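Local coordinates for protein tyrosine phosphatase (PDB 5NCR) that dephosphorylates proteins as a homodimeric viral phosphatase of the dual-specificity family with triple substrate specificity, and probably helps Orf virus evade host interferon signalling, at residues R14-G19 and Y146-Y151; G27-T32 and D156-F161; C57-T62 and T108-V113. The protein carries 2 engineered substitutions. All blocks are in the same frame, centred on the assembly; numbering follows the deposited sequence.

The three contacts run from the dimer interface to the phosphate site. Contact 1 joins the end of helix 7-15 to helix 140-158 beside the intersubunit disulfide, and contact 2 holds the last turn of that same helix against edge strand 29-30; their centres lie about 15 Å apart. They meet where Tyr151 OH comes 2.8 Å from Phe161 O, a probable hydrogen bond. Contact 2 touches contact 3 through packing of Met28 SD on Leu109 CD1, 3.8 Å apart. Contact 3, in the central sheet, leads into the loop that binds phosphate. Its centre is about 23 Å from that of contact 1, on the opposite side of the chain's centre.

Contact 1: residues R14-G19 and Y146-Y151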
loop_
_atom_site.group_PDB
_atom_site.type_symbol
_atom_site.label_atom_id
_atom_site.label_comp_id
_atom_site.label_asym_id
_atom_site.label_seq_id
_atom_site.Cartn_x
_atom_site.Cartn_y
_atom_site.Cartn_z
ATOM N N ARG B 14 2.427 7.434 -0.646
ATOM C CA ARG B 14 1.934 7.391 0.726
ATOM C C ARG B 14 2.199 6.035 1.351
ATOM O O ARG B 14 2.657 6.025 2.497
ATOM C CB ARG B 14 0.437 7.744 0.799
ATOM C CG ARG B 14 0.043 8.232 2.177
ATOM C CD ARG B 14 -1.439 8.525 2.287
ATOM N NE ARG B 14 -1.846 8.686 3.685
ATOM C CZ ARG B 14 -3.084 8.965 4.079
ATOM N NH1 ARG B 14 -4.050 9.130 3.184
ATOM N NH2 ARG B 14 -3.365 9.084 5.370
ATOM N N CYS B 15 1.883 4.894 0.640
ATOM C CA CYS B 15 2.181 3.510 1.094
ATOM C C CYS B 15 3.659 3.362 1.514
ATOM O O CYS B 15 3.966 2.604 2.440
ATOM C CB CYS B 15 1.866 2.495 0.003
ATOM S SG CYS B 15 0.112 2.105 -0.189
ATOM N N THR B 16 4.562 4.045 0.799
ATOM C CA THR B 16 6.006 3.956 1.020
ATOM C C THR B 16 6.579 5.110 1.877
ATOM O O THR B 16 7.813 5.211 2.023
ATOM C CB THR B 16 6.727 3.793 -0.322
ATOM O OG1 THR B 16 6.395 4.864 -1.202
ATOM C CG2 THR B 16 6.447 2.456 -0.983
ATOM N N ARG B 17 5.700 5.968 2.439
ATOM C CA ARG B 17 6.063 7.020 3.389
ATOM C C ARG B 17 6.163 6.266 4.739
ATOM O O ARG B 17 5.173 6.053 5.437
ATOM C CB ARG B 17 4.991 8.120 3.433
ATOM C CG ARG B 17 5.374 9.340 4.247
ATOM C CD ARG B 17 4.325 10.418 4.138
ATOM N NE ARG B 17 4.751 11.645 4.815
ATOM C CZ ARG B 17 3.959 12.412 5.559
ATOM N NH1 ARG B 17 2.686 12.083 5.746
ATOM N NH2 ARG B 17 4.437 13.511 6.128
ATOM N N ALA B 18 7.359 5.757 5.016
ATOM C CA ALA B 18 7.652 4.904 6.156
ATOM C C ALA B 18 7.961 5.652 7.465
ATOM O O ALA B 18 8.135 5.022 8.519
ATOM C CB ALA B 18 8.776 3.949 5.797
ATOM N N GLY B 19 7.989 6.980 7.393
ATOM C CA GLY B 19 8.298 7.808 8.549
ATOM C C GLY B 19 9.799 7.865 8.772
ATOM O O GLY B 19 10.577 7.455 7.902
ATOM N N TYR B 146 4.660 -4.899 -6.292
ATOM C CA TYR B 146 6.057 -5.297 -6.313
ATOM C C TYR B 146 6.923 -4.146 -5.803
ATOM O O TYR B 146 7.851 -4.397 -5.055
ATOM C CB TYR B 146 6.517 -5.795 -7.698
ATOM C CG TYR B 146 7.958 -6.274 -7.694
ATOM C CD1 TYR B 146 8.288 -7.560 -7.263
ATOM C CD2 TYR B 146 9.002 -5.411 -8.026
ATOM C CE1 TYR B 146 9.624 -7.980 -7.188
ATOM C CE2 TYR B 146 10.335 -5.815 -7.940
ATOM C CZ TYR B 146 10.642 -7.099 -7.519
ATOM O OH TYR B 146 11.964 -7.476 -7.456
ATOM N N PHE B 147 6.601 -2.882 -6.201
ATOM C CA PHE B 147 7.353 -1.706 -5.782
ATOM C C PHE B 147 7.239 -1.591 -4.251
ATOM O O PHE B 147 8.232 -1.381 -3.572
ATOM C CB PHE B 147 6.794 -0.442 -6.445
ATOM C CG PHE B 147 7.651 0.794 -6.220
ATOM C CD1 PHE B 147 7.613 1.481 -5.002
ATOM C CD2 PHE B 147 8.434 1.312 -7.248
ATOM C CE1 PHE B 147 8.389 2.635 -4.805
ATOM C CE2 PHE B 147 9.253 2.428 -7.033
ATOM C CZ PHE B 147 9.203 3.102 -5.824
ATOM N N LEU B 148 6.025 -1.732 -3.740
ATOM C CA LEU B 148 5.703 -1.686 -2.330
ATOM C C LEU B 148 6.499 -2.727 -1.511
ATOM O O LEU B 148 7.193 -2.350 -0.566
ATOM C CB LEU B 148 4.191 -1.877 -2.141
ATOM C CG LEU B 148 3.680 -1.897 -0.727
ATOM C CD1 LEU B 148 4.013 -0.587 0.024
ATOM C CD2 LEU B 148 2.226 -2.187 -0.712
ATOM N N LYS B 149 6.408 -4.006 -1.894
ATOM C CA LYS B 149 7.057 -5.135 -1.231
ATOM C C LYS B 149 8.590 -4.953 -1.268
ATOM O O LYS B 149 9.224 -5.105 -0.237
ATOM C CB LYS B 149 6.614 -6.442 -1.905
ATOM C CG LYS B 149 7.200 -7.738 -1.358
ATOM C CD LYS B 149 6.487 -8.953 -2.002
ATOM C CE LYS B 149 7.372 -10.156 -2.257
ATOM N NZ LYS B 149 7.530 -10.995 -1.045
ATOM N N THR B 150 9.149 -4.573 -2.423
ATOM C CA THR B 150 10.581 -4.400 -2.639
ATOM C C THR B 150 11.128 -3.223 -1.833
ATOM O O THR B 150 12.204 -3.331 -1.268
ATOM C CB THR B 150 10.871 -4.270 -4.142
ATOM O OG1 THR B 150 10.303 -5.412 -4.782
ATOM C CG2 THR B 150 12.346 -4.177 -4.453
ATOM N N TYR B 151 10.382 -2.114 -1.793
ATOM C CA TYR B 151 10.753 -0.924 -1.042
ATOM C C TYR B 151 10.921 -1.286 0.458
ATOM O O TYR B 151 11.925 -0.912 1.067
ATOM C CB TYR B 151 9.682 0.172 -1.203
ATOM C CG TYR B 151 10.032 1.373 -0.365
ATOM C CD1 TYR B 151 11.013 2.265 -0.775
ATOM C CD2 TYR B 151 9.478 1.545 0.902
ATOM C CE1 TYR B 151 11.409 3.325 0.035
ATOM C CE2 TYR B 151 9.861 2.606 1.717
ATOM C CZ TYR B 151 10.836 3.484 1.283
ATOM O OH TYR B 151 11.208 4.545 2.064
HETATM O O HOH W 1 9.923 6.653 3.414
#
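Thr16, the first residue past the end of helix 7-15, makes the nearest backbone approach to helix 140-158, its CA lying 6.6 Å from that of Leu148. The contact packs an N-terminal helix on the long helix 140-158 of the dual-specificity phosphatase fold, and it does so at the dimer interface: Cys15 SG forms a disulfide with Cys15 of the second subunit. Next to that bridge, Cys15 CB rests on Leu148 CD1 at 3.8 Å, and Leu148 also packs on Phe144 of the second subunit.

Thr16 makes most of the contact. Its CB stands over one face of the Tyr151 ring, 4.0 Å from the centroid and 22° off the normal, a CH-pi contact displaced toward the rim. With chi1 at 56°, Thr16 OG1 lies between the backbone N and the carbonyl carbon and is turned back to the end of helix 7-15, hydrogen-bonding Leu12 O; it is also hydrogen-bonded to Arg168 NE of helix 165-177. The same rotation delivers the CG2 methyl to the aromatic side, 3.7 Å from Tyr151 CD2 and 4.0 Å from Leu148 CD1, with the edge of the Phe147 ring just beyond. One threonine thus keeps its polar branch on the helix end and turns its methyl to Tyr151, Leu148 and Phe147.

Beyond Thr16 the chain bends through an inverse gamma turn centred on Arg17, which brings Ala18 CB to the edge of the tyrosine ring. There a water molecule bridges the segments, accepting from Ala18 N at 3.2 Å and sharing a 2.8 Å hydrogen bond with Tyr151 OH.

Contact 2: residues G27-T32 and D156-F161; sequences GMTRLT and DLRGAF
Thr29 and Arg158 bring the two backbones nearest each other, CA to CA 7.7 Å, where the outermost strand 29-30 of the central sheet passes the last turn of helix 140-158. The helix ends here, and Gly159 leaves it with positive phi. Thr29 is tied to the rest of the sheet by backbone hydrogen bonds to Leu37.

The guanidinium of Arg158 carries the contact. Its CD passes Thr29 OG1 at 3.4 Å, and the bend at chi3, 60°, turns the guanidinium on toward Gly27. NH1 donates twice. The bond to Thr29 OG1 is short and fairly straight, 2.8 Å and 155°, with the hydroxyl at the edge of the guanidinium and in its plane. The bond to Gly27 O, 3.0 Å, is more bent at 137°; NH1 lies in the carbonyl plane of Gly27, but the oxygen is tilted out of the guanidinium plane. A water closes the arrangement by accepting from Arg158 NH2 at 2.8 Å and donating to Gly27 O at 3.1 Å. To one side, Thr29 CG2 touches Leu157 CD1 at 4.1 Å.

Arg158 NH2 also hydrogen-bonds Gly115 O, so the same flat group bridges the strand and the loop that binds phosphate. Across the two segments it meets neutral oxygens, a hydroxyl, a carbonyl and a water. No carboxylate of the two segments faces it, so the contact probably rests on directional, charge-assisted hydrogen bonds, and those to both NH1 and NH2 should fix the rotation of the guanidinium.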
loop_
_atom_site.group_PDB
_atom_site.type_symbol
_atom_site.label_atom_id
_atom_site.label_comp_id
_atom_site.label_asym_id
_atom_site.label_seq_id
_atom_site.Cartn_x
_atom_site.Cartn_y
_atom_site.Cartn_z
ATOM N N GLY B 27 26.873 -1.030 6.466
ATOM C CA GLY B 27 27.468 -1.938 5.504
ATOM C C GLY B 27 26.804 -1.878 4.150
ATOM O O GLY B 27 25.644 -1.456 4.038
ATOM N N MET B 28 27.514 -2.318 3.121
ATOM C CA MET B 28 26.885 -2.335 1.809
ATOM C C MET B 28 25.901 -3.494 1.724
ATOM O O MET B 28 25.986 -4.450 2.491
ATOM C CB MET B 28 27.897 -2.303 0.652
ATOM C CG MET B 28 29.065 -3.191 0.797
ATOM S SD MET B 28 30.124 -2.960 -0.676
ATOM C CE MET B 28 31.544 -2.143 -0.007
ATOM N N THR B 29 24.942 -3.377 0.832
ATOM C CA THR B 29 23.896 -4.367 0.611
ATOM C C THR B 29 24.006 -4.801 -0.837
ATOM O O THR B 29 23.982 -3.993 -1.742
ATOM C CB THR B 29 22.507 -3.782 0.956
ATOM O OG1 THR B 29 22.526 -3.315 2.303
ATOM C CG2 THR B 29 21.369 -4.788 0.774
ATOM N N ARG B 30 24.109 -6.089 -1.034
ATOM C CA ARG B 30 24.203 -6.710 -2.325
ATOM C C ARG B 30 22.754 -6.847 -2.822
ATOM O O ARG B 30 21.953 -7.538 -2.200
ATOM C CB ARG B 30 24.887 -8.065 -2.115
ATOM C CG ARG B 30 25.332 -8.744 -3.353
ATOM C CD ARG B 30 25.927 -10.085 -2.995
ATOM N NE ARG B 30 25.132 -11.194 -3.528
ATOM C CZ ARG B 30 25.288 -12.468 -3.184
ATOM N NH1 ARG B 30 26.220 -12.818 -2.304
ATOM N NH2 ARG B 30 24.501 -13.400 -3.703
ATOM N N LEU B 31 22.400 -6.130 -3.890
ATOM C CA LEU B 31 21.039 -6.128 -4.458
ATOM C C LEU B 31 20.839 -7.277 -5.436
ATOM O O LEU B 31 19.746 -7.865 -5.490
ATOM C CB LEU B 31 20.722 -4.804 -5.161
ATOM C CG LEU B 31 20.873 -3.504 -4.369
ATOM C CD1 LEU B 31 21.223 -2.356 -5.301
ATOM C CD2 LEU B 31 19.636 -3.204 -3.535
ATOM N N THR B 32 21.857 -7.525 -6.275
ATOM C CA THR B 32 21.928 -8.648 -7.212
ATOM C C THR B 32 23.316 -9.251 -7.052
ATOM O O THR B 32 24.159 -8.626 -6.407
ATOM C CB THR B 32 21.686 -8.229 -8.674
ATOM O OG1 THR B 32 22.656 -7.271 -9.035
ATOM C CG2 THR B 32 20.309 -7.678 -8.905
ATOM N N ASP B 156 13.959 -2.693 5.208
ATOM C CA ASP B 156 14.114 -3.555 6.380
ATOM C C ASP B 156 15.607 -3.882 6.595
ATOM O O ASP B 156 16.053 -3.915 7.741
ATOM C CB ASP B 156 13.295 -4.858 6.224
ATOM C CG ASP B 156 13.298 -5.775 7.443
ATOM O OD1 ASP B 156 13.516 -5.263 8.569
ATOM O OD2 ASP B 156 13.098 -7.014 7.266
ATOM N N LEU B 157 16.362 -4.115 5.496
ATOM C CA LEU B 157 17.792 -4.459 5.575
ATOM C C LEU B 157 18.672 -3.263 5.898
ATOM O O LEU B 157 19.711 -3.427 6.530
ATOM C CB LEU B 157 18.289 -5.086 4.251
ATOM C CG LEU B 157 17.627 -6.373 3.751
ATOM C CD1 LEU B 157 18.080 -6.685 2.351
ATOM C CD2 LEU B 157 17.903 -7.544 4.658
ATOM N N ARG B 158 18.282 -2.077 5.440
ATOM C CA ARG B 158 19.100 -0.872 5.494
ATOM C C ARG B 158 18.674 0.178 6.509
ATOM O O ARG B 158 19.452 1.095 6.787
ATOM C CB ARG B 158 19.177 -0.274 4.086
ATOM C CG ARG B 158 19.983 -1.226 3.215
ATOM C CD ARG B 158 20.408 -0.685 1.897
ATOM N NE ARG B 158 21.250 0.509 1.974
ATOM C CZ ARG B 158 22.561 0.534 2.193
ATOM N NH1 ARG B 158 23.223 -0.588 2.468
ATOM N NH2 ARG B 158 23.216 1.686 2.179
ATOM N N GLY B 159 17.457 0.060 7.032
ATOM C CA GLY B 159 16.914 0.988 8.023
ATOM C C GLY B 159 16.391 2.255 7.393
ATOM O O GLY B 159 15.268 2.669 7.678
ATOM N N ALA B 160 17.236 2.919 6.584
ATOM C CA ALA B 160 16.875 4.116 5.842
ATOM C C ALA B 160 17.126 3.804 4.397
ATOM O O ALA B 160 18.217 3.327 4.043
ATOM C CB ALA B 160 17.725 5.287 6.269
ATOM N N PHE B 161 16.115 4.050 3.558
ATOM C CA PHE B 161 16.205 3.753 2.137
ATOM C C PHE B 161 15.200 4.572 1.376
ATOM O O PHE B 161 14.006 4.449 1.635
ATOM C CB PHE B 161 15.981 2.232 1.892
ATOM C CG PHE B 161 15.842 1.844 0.432
ATOM C CD1 PHE B 161 16.949 1.819 -0.406
ATOM C CD2 PHE B 161 14.603 1.472 -0.091
ATOM C CE1 PHE B 161 16.817 1.463 -1.759
ATOM C CE2 PHE B 161 14.475 1.091 -1.432
ATOM C CZ PHE B 161 15.575 1.110 -2.265
HETATM O O HOH W 2 25.725 1.540 3.361
#

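Contact 3: residues C57-T62 and T108-V113. Engineered in segment 108-113: Ser112 (natural residue Cys). With PO4 (phosphate ion), chain D.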
loop_
_atom_site.group_PDB
_atom_site.type_symbol
_atom_site.label_atom_id
_atom_site.label_comp_id
_atom_site.label_asym_id
_atom_site.label_seq_id
_atom_site.Cartn_x
_atom_site.Cartn_y
_atom_site.Cartn_z
ATOM N N CYS B 57 33.641 -1.586 -10.870
ATOM C CA CYS B 57 32.958 -0.321 -11.143
ATOM C C CYS B 57 32.386 0.337 -9.893
ATOM O O CYS B 57 31.930 -0.346 -8.972
ATOM C CB CYS B 57 31.877 -0.508 -12.204
ATOM S SG CYS B 57 32.415 -1.415 -13.672
ATOM N N LEU B 58 32.400 1.665 -9.883
ATOM C CA LEU B 58 31.844 2.516 -8.836
ATOM C C LEU B 58 30.890 3.499 -9.500
ATOM O O LEU B 58 31.245 4.135 -10.494
ATOM C CB LEU B 58 32.927 3.291 -8.083
ATOM C CG LEU B 58 33.794 2.536 -7.094
ATOM C CD1 LEU B 58 35.059 3.317 -6.811
ATOM C CD2 LEU B 58 33.046 2.277 -5.805
ATOM N N VAL B 59 29.678 3.599 -8.983
ATOM C CA VAL B 59 28.704 4.550 -9.511
ATOM C C VAL B 59 28.533 5.585 -8.386
ATOM O O VAL B 59 27.892 5.323 -7.362
ATOM C CB VAL B 59 27.361 3.905 -9.964
ATOM C CG1 VAL B 59 26.405 4.983 -10.465
ATOM C CG2 VAL B 59 27.566 2.818 -11.028
ATOM N N ASN B 60 29.150 6.736 -8.576
ATOM C CA ASN B 60 29.187 7.849 -7.635
ATOM C C ASN B 60 28.075 8.836 -7.886
ATOM O O ASN B 60 28.082 9.568 -8.878
ATOM C CB ASN B 60 30.562 8.527 -7.671
ATOM C CG ASN B 60 30.691 9.724 -6.767
ATOM O OD1 ASN B 60 29.969 9.877 -5.785
ATOM N ND2 ASN B 60 31.647 10.573 -7.055
ATOM N N MET B 61 27.142 8.901 -6.960
ATOM C CA MET B 61 26.011 9.799 -7.118
ATOM C C MET B 61 26.038 10.981 -6.174
ATOM O O MET B 61 25.007 11.557 -5.849
ATOM C CB MET B 61 24.737 9.007 -7.044
ATOM C CG MET B 61 24.643 8.103 -8.218
ATOM S SD MET B 61 23.359 6.963 -7.985
ATOM C CE MET B 61 21.992 7.908 -8.680
ATOM N N THR B 62 27.231 11.418 -5.840
ATOM C CA THR B 62 27.471 12.557 -4.959
ATOM C C THR B 62 27.984 13.676 -5.835
ATOM O O THR B 62 28.305 13.431 -6.989
ATOM C CB THR B 62 28.439 12.068 -3.845
ATOM O OG1 THR B 62 27.717 11.175 -2.976
ATOM C CG2 THR B 62 29.123 13.164 -3.038
ATOM N N THR B 108 29.822 -4.115 -8.930
ATOM C CA THR B 108 29.590 -2.682 -8.974
ATOM C C THR B 108 29.023 -2.170 -7.678
ATOM O O THR B 108 28.092 -2.758 -7.136
ATOM C CB THR B 108 28.670 -2.360 -10.162
ATOM O OG1 THR B 108 29.311 -2.816 -11.345
ATOM C CG2 THR B 108 28.300 -0.862 -10.271
ATOM N N LEU B 109 29.573 -1.041 -7.209
ATOM C CA LEU B 109 29.082 -0.364 -6.025
ATOM C C LEU B 109 28.421 0.978 -6.392
ATOM O O LEU B 109 29.092 1.905 -6.828
ATOM C CB LEU B 109 30.226 -0.176 -4.994
ATOM C CG LEU B 109 29.832 0.582 -3.713
ATOM C CD1 LEU B 109 28.792 -0.186 -2.866
ATOM C CD2 LEU B 109 31.052 0.992 -2.928
ATOM N N VAL B 110 27.106 1.080 -6.170
ATOM C CA VAL B 110 26.333 2.299 -6.365
ATOM C C VAL B 110 26.313 2.977 -4.994
ATOM O O VAL B 110 25.899 2.372 -3.997
ATOM C CB VAL B 110 24.909 2.018 -6.895
ATOM C CG1 VAL B 110 24.177 3.325 -7.216
ATOM C CG2 VAL B 110 24.942 1.098 -8.115
ATOM N N HIS B 111 26.818 4.217 -4.929
ATOM C CA HIS B 111 26.909 4.886 -3.629
ATOM C C HIS B 111 26.620 6.385 -3.690
ATOM O O HIS B 111 26.709 7.027 -4.742
ATOM C CB HIS B 111 28.286 4.607 -2.969
ATOM C CG HIS B 111 29.407 5.302 -3.674
ATOM N ND1 HIS B 111 29.804 6.589 -3.317
ATOM C CD2 HIS B 111 30.128 4.911 -4.754
ATOM C CE1 HIS B 111 30.770 6.917 -4.163
ATOM N NE2 HIS B 111 31.019 5.932 -5.028
ATOM N N SER B 112 26.266 6.925 -2.519
ATOM C CA SER B 112 26.007 8.337 -2.237
ATOM C C SER B 112 26.323 8.476 -0.753
ATOM O O SER B 112 26.434 7.469 -0.086
ATOM C CB SER B 112 24.574 8.736 -2.599
ATOM O OG SER B 112 23.627 7.856 -2.032
ATOM N N VAL B 113 26.502 9.679 -0.247
ATOM C CA VAL B 113 27.032 9.952 1.100
ATOM C C VAL B 113 26.418 9.069 2.204
ATOM O O VAL B 113 27.157 8.305 2.814
ATOM C CB VAL B 113 26.989 11.459 1.467
ATOM C CG1 VAL B 113 27.542 11.697 2.872
ATOM C CG2 VAL B 113 27.769 12.279 0.446
HETATM P P PO4 D . 22.131 10.052 0.317
HETATM O O1 PO4 D . 23.174 11.112 0.898
HETATM O O2 PO4 D . 20.795 10.062 1.188
HETATM O O3 PO4 D . 22.764 8.587 0.329
HETATM O O4 PO4 D . 21.787 10.385 -1.110
#
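Leu58 and Leu109 lie side by side, their CD2 methyls 3.7 Å apart, on the face of the sheet covered by helix 40-47. On the other face, Val59 CG2 meets Thr108 CG2 at 3.8 Å, and Met61, extended at chi2, carries SD to 3.8 Å from Val110 CG1 beneath helices 90-103 and 118-134. Between these layers run parallel strands 57-60 and 108-111, 12° apart in direction. Leu109 N, Val59 N, His111 N and Met61 N donate in turn across the gap to Cys57 O, Leu109 O, Val59 O and His111 O, at 2.8 to 3.0 Å.

Toward the C-terminal ends the pairing turns polar. His111, with chi1 at 70°, swings its ring over the neighbouring strand, so that Asn60 CA sits above one face in a CH-pi contact, 4.1 Å from the centroid. The Asn60 amide lies almost parallel to that ring, the planes 8° apart. His111 NE2 is hydrogen-bonded to Tyr66 OH, while Asn60 ND2 bonds Ser64 O and its OD1 accepts from Thr62 N, 3.1 Å away, in an Asx turn. Further out, Thr62 OG1 takes a weak bond from Val113 N.

Ser112, engineered in place of the natural cysteine, donates from OG to phosphate O3 at 2.6 Å. Ala114 N, Val116 N, Asn117 N and Arg118 NE also hydrogen-bond the ion, which probably came from the crystallisation liquor but sits where a substrate phosphate would be expected. A parallel strand running into a loop of backbone N-H groups and an arginine round an oxyanion marks the HCX5R signature (P-loop) of cysteine-dependent phosphatases, where the position of Ser112 normally holds the nucleophilic cysteine.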